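Local coordinates for erythrocyte membrane protein 1 (Plasmodium falciparum, PDB 2XU0) that probably binds host cell surface receptors, this chain being its N-terminal segment and first Duffy-binding-like domain, a region implicated in rosetting, at residues A[98-103]-A[142-147]; A[314-319]-A[430-435]; A[335-340]-A[374-379]. The protein carries 10 engineered substitutions. One frame throughout, in Å; residues are numbered along the deposited sequence.

Contact 1: residues A[98-103]-A[142-147]; sequences YGREQN and NLEFLD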
loop_
_atom_site.group_PDB
_atom_site.type_symbol
_atom_site.label_atom_id
_atom_site.label_comp_id
_atom_site.label_asym_id
_atom_site.label_seq_id
_atom_site.Cartn_x
_atom_site.Cartn_y
_atom_site.Cartn_z
ATOM N N TYR A 98 0.534 3.137 -20.585
ATOM C CA TYR A 98 1.660 3.188 -21.522
ATOM C C TYR A 98 2.913 3.743 -20.868
ATOM O O TYR A 98 2.879 4.811 -20.247
ATOM C CB TYR A 98 1.304 4.008 -22.776
ATOM C CG TYR A 98 2.462 4.185 -23.734
ATOM C CD1 TYR A 98 2.998 3.096 -24.424
ATOM C CD2 TYR A 98 3.043 5.437 -23.933
ATOM C CE1 TYR A 98 4.067 3.254 -25.306
ATOM C CE2 TYR A 98 4.126 5.602 -24.797
ATOM C CZ TYR A 98 4.623 4.509 -25.495
ATOM O OH TYR A 98 5.677 4.663 -26.356
ATOM N N GLY A 99 4.007 3.015 -21.055
ATOM C CA GLY A 99 5.313 3.366 -20.519
ATOM C C GLY A 99 5.504 2.847 -19.113
ATOM O O GLY A 99 6.609 2.897 -18.568
ATOM N N ARG A 100 4.428 2.314 -18.524
ATOM C CA ARG A 100 4.495 1.794 -17.172
ATOM C C ARG A 100 4.812 0.336 -17.099
ATOM O O ARG A 100 4.269 -0.475 -17.851
ATOM C CB ARG A 100 3.260 2.168 -16.348
ATOM C CG ARG A 100 3.378 3.579 -15.777
ATOM C CD ARG A 100 2.447 4.475 -16.521
ATOM N NE ARG A 100 2.568 5.882 -16.144
ATOM C CZ ARG A 100 3.269 6.772 -16.835
ATOM N NH1 ARG A 100 4.005 6.389 -17.873
ATOM N NH2 ARG A 100 3.244 8.053 -16.495
ATOM N N GLU A 101 5.724 0.015 -16.187
ATOM C CA GLU A 101 6.164 -1.334 -15.893
ATOM C C GLU A 101 5.003 -2.063 -15.234
ATOM O O GLU A 101 4.199 -1.447 -14.532
ATOM C CB GLU A 101 7.359 -1.299 -14.917
ATOM C CG GLU A 101 8.615 -0.621 -15.454
ATOM C CD GLU A 101 9.776 -0.531 -14.477
ATOM O OE1 GLU A 101 10.047 -1.525 -13.764
ATOM O OE2 GLU A 101 10.433 0.536 -14.442
ATOM N N GLN A 102 4.895 -3.356 -15.494
ATOM C CA GLN A 102 3.881 -4.220 -14.897
ATOM C C GLN A 102 4.619 -5.034 -13.852
ATOM O O GLN A 102 5.743 -4.667 -13.514
ATOM C CB GLN A 102 3.150 -5.083 -15.961
ATOM C CG GLN A 102 4.051 -5.943 -16.879
ATOM C CD GLN A 102 4.682 -5.169 -18.015
ATOM O OE1 GLN A 102 4.018 -4.424 -18.750
ATOM N NE2 GLN A 102 5.988 -5.332 -18.180
ATOM N N ASN A 103 4.042 -6.119 -13.352
ATOM C CA ASN A 103 4.666 -6.926 -12.300
ATOM C C ASN A 103 4.900 -6.123 -11.008
ATOM O O ASN A 103 5.872 -6.342 -10.287
ATOM C CB ASN A 103 5.906 -7.723 -12.780
ATOM C CG ASN A 103 5.608 -9.170 -13.092
ATOM O OD1 ASN A 103 5.621 -9.594 -14.256
ATOM N ND2 ASN A 103 5.307 -9.955 -12.057
ATOM N N ASN A 142 -2.263 9.369 -19.129
ATOM C CA ASN A 142 -3.228 10.245 -19.799
ATOM C C ASN A 142 -3.340 11.602 -19.141
ATOM O O ASN A 142 -3.673 12.593 -19.820
ATOM C CB ASN A 142 -4.604 9.566 -19.855
ATOM C CG ASN A 142 -5.215 9.281 -18.508
ATOM O OD1 ASN A 142 -4.647 8.566 -17.660
ATOM N ND2 ASN A 142 -6.381 9.847 -18.284
ATOM N N LEU A 143 -3.055 11.666 -17.812
ATOM C CA LEU A 143 -3.088 12.917 -17.056
ATOM C C LEU A 143 -1.878 13.809 -17.378
ATOM O O LEU A 143 -1.864 14.956 -16.945
ATOM C CB LEU A 143 -3.251 12.691 -15.532
ATOM C CG LEU A 143 -4.446 11.831 -15.032
ATOM C CD1 LEU A 143 -4.555 11.892 -13.514
ATOM C CD2 LEU A 143 -5.774 12.291 -15.650
ATOM N N GLU A 144 -0.903 13.314 -18.184
ATOM C CA GLU A 144 0.264 14.113 -18.637
ATOM C C GLU A 144 -0.100 14.963 -19.877
ATOM O O GLU A 144 0.752 15.665 -20.418
ATOM C CB GLU A 144 1.461 13.213 -18.979
ATOM C CG GLU A 144 1.998 12.366 -17.836
ATOM C CD GLU A 144 3.262 11.603 -18.169
ATOM O OE1 GLU A 144 4.086 12.132 -18.950
ATOM O OE2 GLU A 144 3.427 10.470 -17.660
ATOM N N PHE A 145 -1.386 14.918 -20.293
ATOM C CA PHE A 145 -1.945 15.573 -21.476
ATOM C C PHE A 145 -3.219 16.335 -21.140
ATOM O O PHE A 145 -4.238 16.219 -21.831
ATOM C CB PHE A 145 -2.189 14.504 -22.574
ATOM C CG PHE A 145 -0.927 13.755 -22.934
ATOM C CD1 PHE A 145 -0.020 14.285 -23.847
ATOM C CD2 PHE A 145 -0.625 12.541 -22.332
ATOM C CE1 PHE A 145 1.166 13.611 -24.148
ATOM C CE2 PHE A 145 0.568 11.881 -22.619
ATOM C CZ PHE A 145 1.444 12.407 -23.543
ATOM N N LEU A 146 -3.147 17.130 -20.069
ATOM C CA LEU A 146 -4.249 17.935 -19.567
ATOM C C LEU A 146 -4.074 19.397 -19.967
ATOM O O LEU A 146 -5.054 20.143 -19.980
ATOM C CB LEU A 146 -4.321 17.785 -18.037
ATOM C CG LEU A 146 -5.366 16.835 -17.390
ATOM C CD1 LEU A 146 -5.754 15.655 -18.286
ATOM C CD2 LEU A 146 -4.868 16.333 -16.042
ATOM N N ASP A 147 -2.833 19.813 -20.281
ATOM C CA ASP A 147 -2.550 21.180 -20.700
ATOM C C ASP A 147 -2.786 21.256 -22.212
ATOM O O ASP A 147 -1.877 21.007 -23.011
ATOM C CB ASP A 147 -1.118 21.601 -20.308
ATOM C CG ASP A 147 -0.811 23.091 -20.395
ATOM O OD1 ASP A 147 -1.712 23.868 -20.797
ATOM O OD2 ASP A 147 0.324 23.482 -20.054
#
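Arg100 lies in extended, non-helical backbone, whereas Glu144 belongs to a short 3-10 stretch, and the two segments meet by their side chains across the surface of the Duffy-binding-like domain. The motif is a salt bridge made through one N-H...O bond, between a loop and a 3-10 turn, with only 59 Å² buried in total. Arg100 starts toward 142-147 from its CB, bends at chi2, runs straight through chi3, and its guanidinium is then turned across the chain at chi4. Glu144 comes from the opposite direction, its chain extended beyond CG, which lies anti to the carbonyl carbon. The two charged ends meet through one atom each: NH2 of Arg100 donates to OE2 of Glu144 at 2.7 Å. The N-H...O angle of 134° makes this a short but bent bond. OE2 is approached nearly in line with its own C-O bond, yet it sits at the edge of the guanidinium and 20° out of that plane. The carboxylate and guanidinium are turned 39° against each other, which fits a one-point grip and not a paired, coplanar one. NH2 also forms a salt bridge with Asp140, so two carboxylates share this nitrogen, and NE makes a weak hydrogen bond to the carbonyl of Ile138. These neighbours probably fix the rotation of the guanidinium and spread its charge. The disulfide Cys97-Cys139 ties the same two pieces of chain together just ahead of both segments, while Glu144 leans on Val217 of helix 216-231. Within the 3-10 turn that carries Glu144, Phe145 N donates to Asn142 O at 3.3 Å.

Contact 2: residues A[314-319]-A[430-435]; sequences RWFEEW and DKFLNL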
loop_
_atom_site.group_PDB
_atom_site.type_symbol
_atom_site.label_atom_id
_atom_site.label_comp_id
_atom_site.label_asym_id
_atom_site.label_seq_id
_atom_site.Cartn_x
_atom_site.Cartn_y
_atom_site.Cartn_z
ATOM N N ARG A 314 -0.539 5.255 4.761
ATOM C CA ARG A 314 -1.043 4.265 3.802
ATOM C C ARG A 314 0.129 3.507 3.197
ATOM O O ARG A 314 0.057 2.308 3.101
ATOM C CB ARG A 314 -1.774 4.951 2.653
ATOM C CG ARG A 314 -3.045 5.667 3.053
ATOM C CD ARG A 314 -3.871 5.997 1.835
ATOM N NE ARG A 314 -3.111 6.475 0.665
ATOM C CZ ARG A 314 -3.149 7.716 0.197
ATOM N NH1 ARG A 314 -3.795 8.665 0.856
ATOM N NH2 ARG A 314 -2.484 8.033 -0.899
ATOM N N TRP A 315 1.213 4.207 2.812
ATOM C CA TRP A 315 2.371 3.548 2.209
ATOM C C TRP A 315 3.117 2.644 3.155
ATOM O O TRP A 315 3.581 1.592 2.732
ATOM C CB TRP A 315 3.337 4.561 1.583
ATOM C CG TRP A 315 2.823 5.288 0.364
ATOM C CD1 TRP A 315 1.688 5.021 -0.357
ATOM C CD2 TRP A 315 3.562 6.268 -0.392
ATOM N NE1 TRP A 315 1.629 5.853 -1.464
ATOM C CE2 TRP A 315 2.783 6.601 -1.526
ATOM C CE3 TRP A 315 4.809 6.899 -0.213
ATOM C CZ2 TRP A 315 3.195 7.580 -2.457
ATOM C CZ3 TRP A 315 5.199 7.888 -1.115
ATOM C CH2 TRP A 315 4.395 8.227 -2.213
ATOM N N PHE A 316 3.231 3.045 4.436
ATOM C CA PHE A 316 3.915 2.262 5.443
ATOM C C PHE A 316 3.061 1.013 5.756
ATOM O O PHE A 316 3.615 -0.060 5.958
ATOM C CB PHE A 316 4.147 3.158 6.699
ATOM C CG PHE A 316 5.126 2.695 7.757
ATOM C CD1 PHE A 316 5.901 1.547 7.568
ATOM C CD2 PHE A 316 5.256 3.392 8.963
ATOM C CE1 PHE A 316 6.812 1.120 8.551
ATOM C CE2 PHE A 316 6.138 2.947 9.958
ATOM C CZ PHE A 316 6.928 1.832 9.739
ATOM N N GLU A 317 1.720 1.145 5.777
ATOM C CA GLU A 317 0.826 0.005 6.029
ATOM C C GLU A 317 0.947 -0.990 4.847
ATOM O O GLU A 317 1.025 -2.192 5.064
ATOM C CB GLU A 317 -0.638 0.483 6.229
ATOM C CG GLU A 317 -1.636 -0.627 6.504
ATOM C CD GLU A 317 -2.175 -1.388 5.303
ATOM O OE1 GLU A 317 -2.102 -0.867 4.167
ATOM O OE2 GLU A 317 -2.639 -2.532 5.500
ATOM N N GLU A 318 1.002 -0.494 3.617
ATOM C CA GLU A 318 1.174 -1.384 2.454
ATOM C C GLU A 318 2.587 -1.978 2.442
ATOM O O GLU A 318 2.773 -3.143 2.067
ATOM C CB GLU A 318 0.930 -0.606 1.174
ATOM C CG GLU A 318 0.967 -1.443 -0.096
ATOM C CD GLU A 318 0.602 -0.643 -1.319
ATOM O OE1 GLU A 318 0.315 0.569 -1.170
ATOM O OE2 GLU A 318 0.535 -1.236 -2.420
ATOM N N TRP A 319 3.585 -1.197 2.908
ATOM C CA TRP A 319 4.962 -1.686 2.967
ATOM C C TRP A 319 5.005 -2.918 3.850
ATOM O O TRP A 319 5.582 -3.935 3.466
ATOM C CB TRP A 319 5.931 -0.602 3.481
ATOM C CG TRP A 319 7.347 -1.093 3.613
ATOM C CD1 TRP A 319 8.327 -1.019 2.665
ATOM C CD2 TRP A 319 7.902 -1.837 4.709
ATOM N NE1 TRP A 319 9.468 -1.644 3.112
ATOM C CE2 TRP A 319 9.238 -2.156 4.364
ATOM C CE3 TRP A 319 7.429 -2.203 5.982
ATOM C CZ2 TRP A 319 10.095 -2.833 5.236
ATOM C CZ3 TRP A 319 8.253 -2.938 6.819
ATOM C CH2 TRP A 319 9.567 -3.260 6.436
ATOM N N ASP A 430 5.846 2.658 19.069
ATOM C CA ASP A 430 5.621 1.305 19.562
ATOM C C ASP A 430 4.145 0.912 19.414
ATOM O O ASP A 430 3.885 -0.186 18.934
ATOM C CB ASP A 430 6.072 1.167 21.028
ATOM C CG ASP A 430 7.448 1.743 21.352
ATOM O OD1 ASP A 430 7.665 2.963 21.104
ATOM O OD2 ASP A 430 8.284 1.002 21.920
ATOM N N LYS A 431 3.180 1.809 19.772
ATOM C CA LYS A 431 1.750 1.500 19.620
ATOM C C LYS A 431 1.343 1.414 18.143
ATOM O O LYS A 431 0.526 0.579 17.789
ATOM C CB LYS A 431 0.848 2.475 20.401
ATOM C CG LYS A 431 1.208 2.607 21.880
ATOM C CD LYS A 431 0.922 1.353 22.715
ATOM C CE LYS A 431 1.695 1.364 24.014
ATOM N NZ LYS A 431 1.230 0.305 24.950
ATOM N N PHE A 432 1.922 2.261 17.286
ATOM C CA PHE A 432 1.648 2.220 15.856
ATOM C C PHE A 432 2.247 0.948 15.226
ATOM O O PHE A 432 1.633 0.388 14.319
ATOM C CB PHE A 432 2.095 3.522 15.128
ATOM C CG PHE A 432 1.754 3.466 13.652
ATOM C CD1 PHE A 432 0.483 3.801 13.204
ATOM C CD2 PHE A 432 2.692 3.025 12.719
ATOM C CE1 PHE A 432 0.140 3.663 11.852
ATOM C CE2 PHE A 432 2.356 2.901 11.374
ATOM C CZ PHE A 432 1.079 3.223 10.946
ATOM N N LEU A 433 3.426 0.485 15.711
ATOM C CA LEU A 433 4.060 -0.726 15.213
ATOM C C LEU A 433 3.243 -1.991 15.522
ATOM O O LEU A 433 3.229 -2.903 14.694
ATOM C CB LEU A 433 5.549 -0.878 15.629
ATOM C CG LEU A 433 6.543 0.139 15.026
ATOM C CD1 LEU A 433 7.962 -0.071 15.577
ATOM C CD2 LEU A 433 6.599 0.048 13.516
ATOM N N ASN A 434 2.506 -1.993 16.650
ATOM C CA ASN A 434 1.589 -3.070 17.053
ATOM C C ASN A 434 0.480 -3.196 16.020
ATOM O O ASN A 434 0.065 -4.303 15.734
ATOM C CB ASN A 434 0.925 -2.783 18.427
ATOM C CG ASN A 434 1.822 -2.754 19.640
ATOM O OD1 ASN A 434 1.499 -2.122 20.651
ATOM N ND2 ASN A 434 2.937 -3.471 19.603
ATOM N N LEU A 435 0.012 -2.074 15.448
ATOM C CA LEU A 435 -1.023 -2.092 14.399
ATOM C C LEU A 435 -0.487 -2.804 13.138
ATOM O O LEU A 435 -1.229 -3.557 12.494
ATOM C CB LEU A 435 -1.465 -0.660 14.039
ATOM C CG LEU A 435 -2.057 0.216 15.156
ATOM C CD1 LEU A 435 -2.594 1.544 14.589
ATOM C CD2 LEU A 435 -3.099 -0.534 16.010
#
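Phe316 projects from helix 311-338 toward Phe432 and Leu433 of helix 429-437, an apolar helix-to-helix contact in the Duffy-binding-like fold. Its CB already heads for the other helix, and CG lies anti to the backbone N (chi1 -165°), which carries the ring on toward it. The ring is then rotated almost into the plane of CA, CB and CG (chi2 6°), which sets CD1 back beside the helix and CD2 on the outer side. CD2 makes the closest approach, 3.8 Å from Phe432 CE2. Next along the ring, Phe316 CE2 lies 4.0 Å from the same Phe432 CE2, so a single atom of the partner spans one ring bond. At the tip, CZ of Phe316 comes within 4.2 Å of Leu433 CD2, a methyl that reaches in although the leucine's CB does not point this way. The two phenylalanine side chains run alongside one another, pointing in opposite directions; their ring centroids are 5.9 Å apart and the planes are inclined by 36°, an oblique pairing. Phe432 is in turn stacked with Tyr398, and Phe316 touches Gln394, so helix 371-407 borders both rings. Glu317, next door, forms a salt bridge with Arg194 and touches Ala22 and Arg23 of helix 22-39, in the N-terminal segment. About 11 Å separates the side chain of Phe316 from that of Asn121, a magnesium ligand. All three touching side chains are buried and meet carbon to carbon, which implies cohesion by dispersion and exclusion of water, with little directional preference.

Contact 3: residues A[335-340]-A[374-379]; sequences KKECRD and QDQCIK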
loop_
_atom_site.group_PDB
_atom_site.type_symbol
_atom_site.label_atom_id
_atom_site.label_comp_id
_atom_site.label_asym_id
_atom_site.label_seq_id
_atom_site.Cartn_x
_atom_site.Cartn_y
_atom_site.Cartn_z
ATOM N N LYS A 335 13.403 -22.766 2.206
ATOM C CA LYS A 335 13.111 -24.079 2.752
ATOM C C LYS A 335 13.327 -25.190 1.700
ATOM O O LYS A 335 13.976 -26.182 2.026
ATOM C CB LYS A 335 11.703 -24.151 3.380
ATOM C CG LYS A 335 11.543 -25.371 4.281
ATOM C CD LYS A 335 10.151 -25.562 4.841
ATOM C CE LYS A 335 10.171 -26.748 5.784
ATOM N NZ LYS A 335 8.937 -26.852 6.613
ATOM N N LYS A 336 12.850 -25.013 0.449
ATOM C CA LYS A 336 13.048 -26.046 -0.582
ATOM C C LYS A 336 14.515 -26.343 -0.930
ATOM O O LYS A 336 14.823 -27.468 -1.311
ATOM C CB LYS A 336 12.150 -25.862 -1.820
ATOM C CG LYS A 336 12.616 -24.824 -2.833
ATOM C CD LYS A 336 11.753 -24.835 -4.100
ATOM C CE LYS A 336 12.226 -25.799 -5.167
ATOM N NZ LYS A 336 11.361 -25.743 -6.376
ATOM N N GLU A 337 15.417 -25.364 -0.731
ATOM C CA GLU A 337 16.850 -25.522 -0.963
ATOM C C GLU A 337 17.623 -25.929 0.308
ATOM O O GLU A 337 18.789 -26.303 0.190
ATOM C CB GLU A 337 17.459 -24.217 -1.532
ATOM C CG GLU A 337 16.784 -23.693 -2.795
ATOM C CD GLU A 337 16.677 -24.667 -3.954
ATOM O OE1 GLU A 337 17.712 -25.260 -4.337
ATOM O OE2 GLU A 337 15.553 -24.826 -4.486
ATOM N N CYS A 338 17.000 -25.823 1.508
ATOM C CA CYS A 338 17.676 -26.079 2.787
ATOM C C CYS A 338 17.199 -27.264 3.591
ATOM O O CYS A 338 18.008 -27.883 4.284
ATOM C CB CYS A 338 17.682 -24.816 3.648
ATOM S SG CYS A 338 18.581 -23.430 2.915
ATOM N N ARG A 339 15.880 -27.473 3.634
ATOM C CA ARG A 339 15.277 -28.502 4.467
ATOM C C ARG A 339 14.165 -29.222 3.734
ATOM O O ARG A 339 13.199 -28.603 3.272
ATOM C CB ARG A 339 14.740 -27.886 5.778
ATOM C CG ARG A 339 14.858 -28.793 7.009
ATOM C CD ARG A 339 15.804 -28.185 8.025
ATOM N NE ARG A 339 15.110 -27.678 9.213
ATOM C CZ ARG A 339 15.606 -26.756 10.036
ATOM N NH1 ARG A 339 16.791 -26.207 9.796
ATOM N NH2 ARG A 339 14.910 -26.360 11.096
ATOM N N ASP A 340 14.327 -30.544 3.631
ATOM C CA ASP A 340 13.366 -31.504 3.085
ATOM C C ASP A 340 13.625 -32.797 3.886
ATOM O O ASP A 340 14.441 -33.634 3.478
ATOM C CB ASP A 340 13.538 -31.696 1.556
ATOM C CG ASP A 340 12.361 -32.372 0.860
ATOM O OD1 ASP A 340 11.717 -33.251 1.487
ATOM O OD2 ASP A 340 12.098 -32.039 -0.319
ATOM N N GLN A 374 23.204 -22.418 0.879
ATOM C CA GLN A 374 24.085 -21.264 1.070
ATOM C C GLN A 374 23.704 -20.110 0.110
ATOM O O GLN A 374 23.485 -18.997 0.579
ATOM C CB GLN A 374 25.568 -21.664 0.922
ATOM C CG GLN A 374 26.546 -20.533 1.234
ATOM C CD GLN A 374 27.993 -20.938 1.113
ATOM O OE1 GLN A 374 28.788 -20.686 2.010
ATOM N NE2 GLN A 374 28.377 -21.549 -0.007
ATOM N N ASP A 375 23.549 -20.401 -1.194
ATOM C CA ASP A 375 23.179 -19.425 -2.229
ATOM C C ASP A 375 21.791 -18.786 -2.000
ATOM O O ASP A 375 21.631 -17.582 -2.228
ATOM C CB ASP A 375 23.256 -20.055 -3.632
ATOM C CG ASP A 375 24.577 -20.740 -3.962
ATOM O OD1 ASP A 375 25.633 -20.296 -3.438
ATOM O OD2 ASP A 375 24.557 -21.723 -4.734
ATOM N N GLN A 376 20.795 -19.591 -1.566
ATOM C CA GLN A 376 19.444 -19.108 -1.294
ATOM C C GLN A 376 19.428 -18.255 -0.015
ATOM O O GLN A 376 18.764 -17.220 0.031
ATOM C CB GLN A 376 18.458 -20.283 -1.211
ATOM C CG GLN A 376 17.033 -19.944 -1.659
ATOM C CD GLN A 376 16.957 -19.325 -3.038
ATOM O OE1 GLN A 376 16.713 -18.122 -3.190
ATOM N NE2 GLN A 376 17.172 -20.130 -4.065
ATOM N N CYS A 377 20.208 -18.661 0.990
ATOM C CA CYS A 377 20.342 -17.954 2.262
ATOM C C CYS A 377 20.987 -16.584 2.085
ATOM O O CYS A 377 20.465 -15.613 2.630
ATOM C CB CYS A 377 21.072 -18.809 3.287
ATOM S SG CYS A 377 20.109 -20.240 3.853
ATOM N N ILE A 378 22.051 -16.499 1.244
ATOM C CA ILE A 378 22.776 -15.270 0.892
ATOM C C ILE A 378 21.796 -14.287 0.242
ATOM O O ILE A 378 21.713 -13.144 0.686
ATOM C CB ILE A 378 24.003 -15.568 -0.028
ATOM C CG1 ILE A 378 25.147 -16.327 0.718
ATOM C CG2 ILE A 378 24.495 -14.319 -0.792
ATOM C CD1 ILE A 378 26.235 -15.505 1.462
ATOM N N LYS A 379 21.043 -14.751 -0.781
ATOM C CA LYS A 379 20.027 -13.992 -1.494
ATOM C C LYS A 379 18.880 -13.509 -0.561
ATOM O O LYS A 379 18.452 -12.346 -0.656
ATOM C CB LYS A 379 19.444 -14.834 -2.634
ATOM C CG LYS A 379 20.072 -14.576 -4.000
ATOM C CD LYS A 379 19.683 -15.662 -5.013
ATOM C CE LYS A 379 18.435 -15.330 -5.804
ATOM N NZ LYS A 379 18.006 -16.471 -6.656
#
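Glu337 lays its CB and CG over the aliphatic part of Gln376, with its CG 3.9 Å from Gln376 CG. The same Glu337 CG is 3.8 Å from Gln376 NE2, so the glutamate meets the amide through a methylene and not through its carboxylate. Both side chains are bent at chi2 and cross at a slant, leaving the carboxylate and amide planes 72° apart. The backbones come nearest at this pair, with Glu337 CA and Gln376 CA 6.9 Å apart. Gln376 also rests on Lys333 and Val334, one turn back on the helix of its partner. Here the long helices 311-338 and 371-407, which run in opposite senses within the C-terminal Duffy-binding-like subdomain, lie side by side where the first of them ends. Beside the Glu337 pair, Cys338 SG and Cys377 SG touch at 3.7 Å without being bonded to each other: the first is joined to Cys373, the second to Cys467. Each sulfur lies anti to its own carbonyl carbon; Cys338 is directed at the other helix and Cys377 points along its own helix's flank, so the two sulfurs meet side by side and two disulfides pack against one another. Lys335 O accepts from Cys338 N and, at 2.8 Å, from Arg339 N. Arg339 is the first residue to leave helical geometry, and it opens strand 339-340, which pairs antiparallel with strand 345-346.

In the fold
Along the chain, contact 1 closes before contact 2 opens, and contact 3 is nested inside the loop that contact 2 closes. Contacts 2 and 3 share helix 311-338: one uses its beginning and the other its end, with centres 30 Å apart and nearest atoms about 14 Å apart. Helix 371-407 accompanies both, as a neighbour of contact 2 and as a partner in contact 3. Contact 1 lies on the surface, 30 Å from contact 2 and 39 Å from contact 3 between centres, and touches neither. The three join separate parts of the chain: a surface link between loop and 3-10 turn, a buried helix contact, and the end of helix 311-338 beside 371-407.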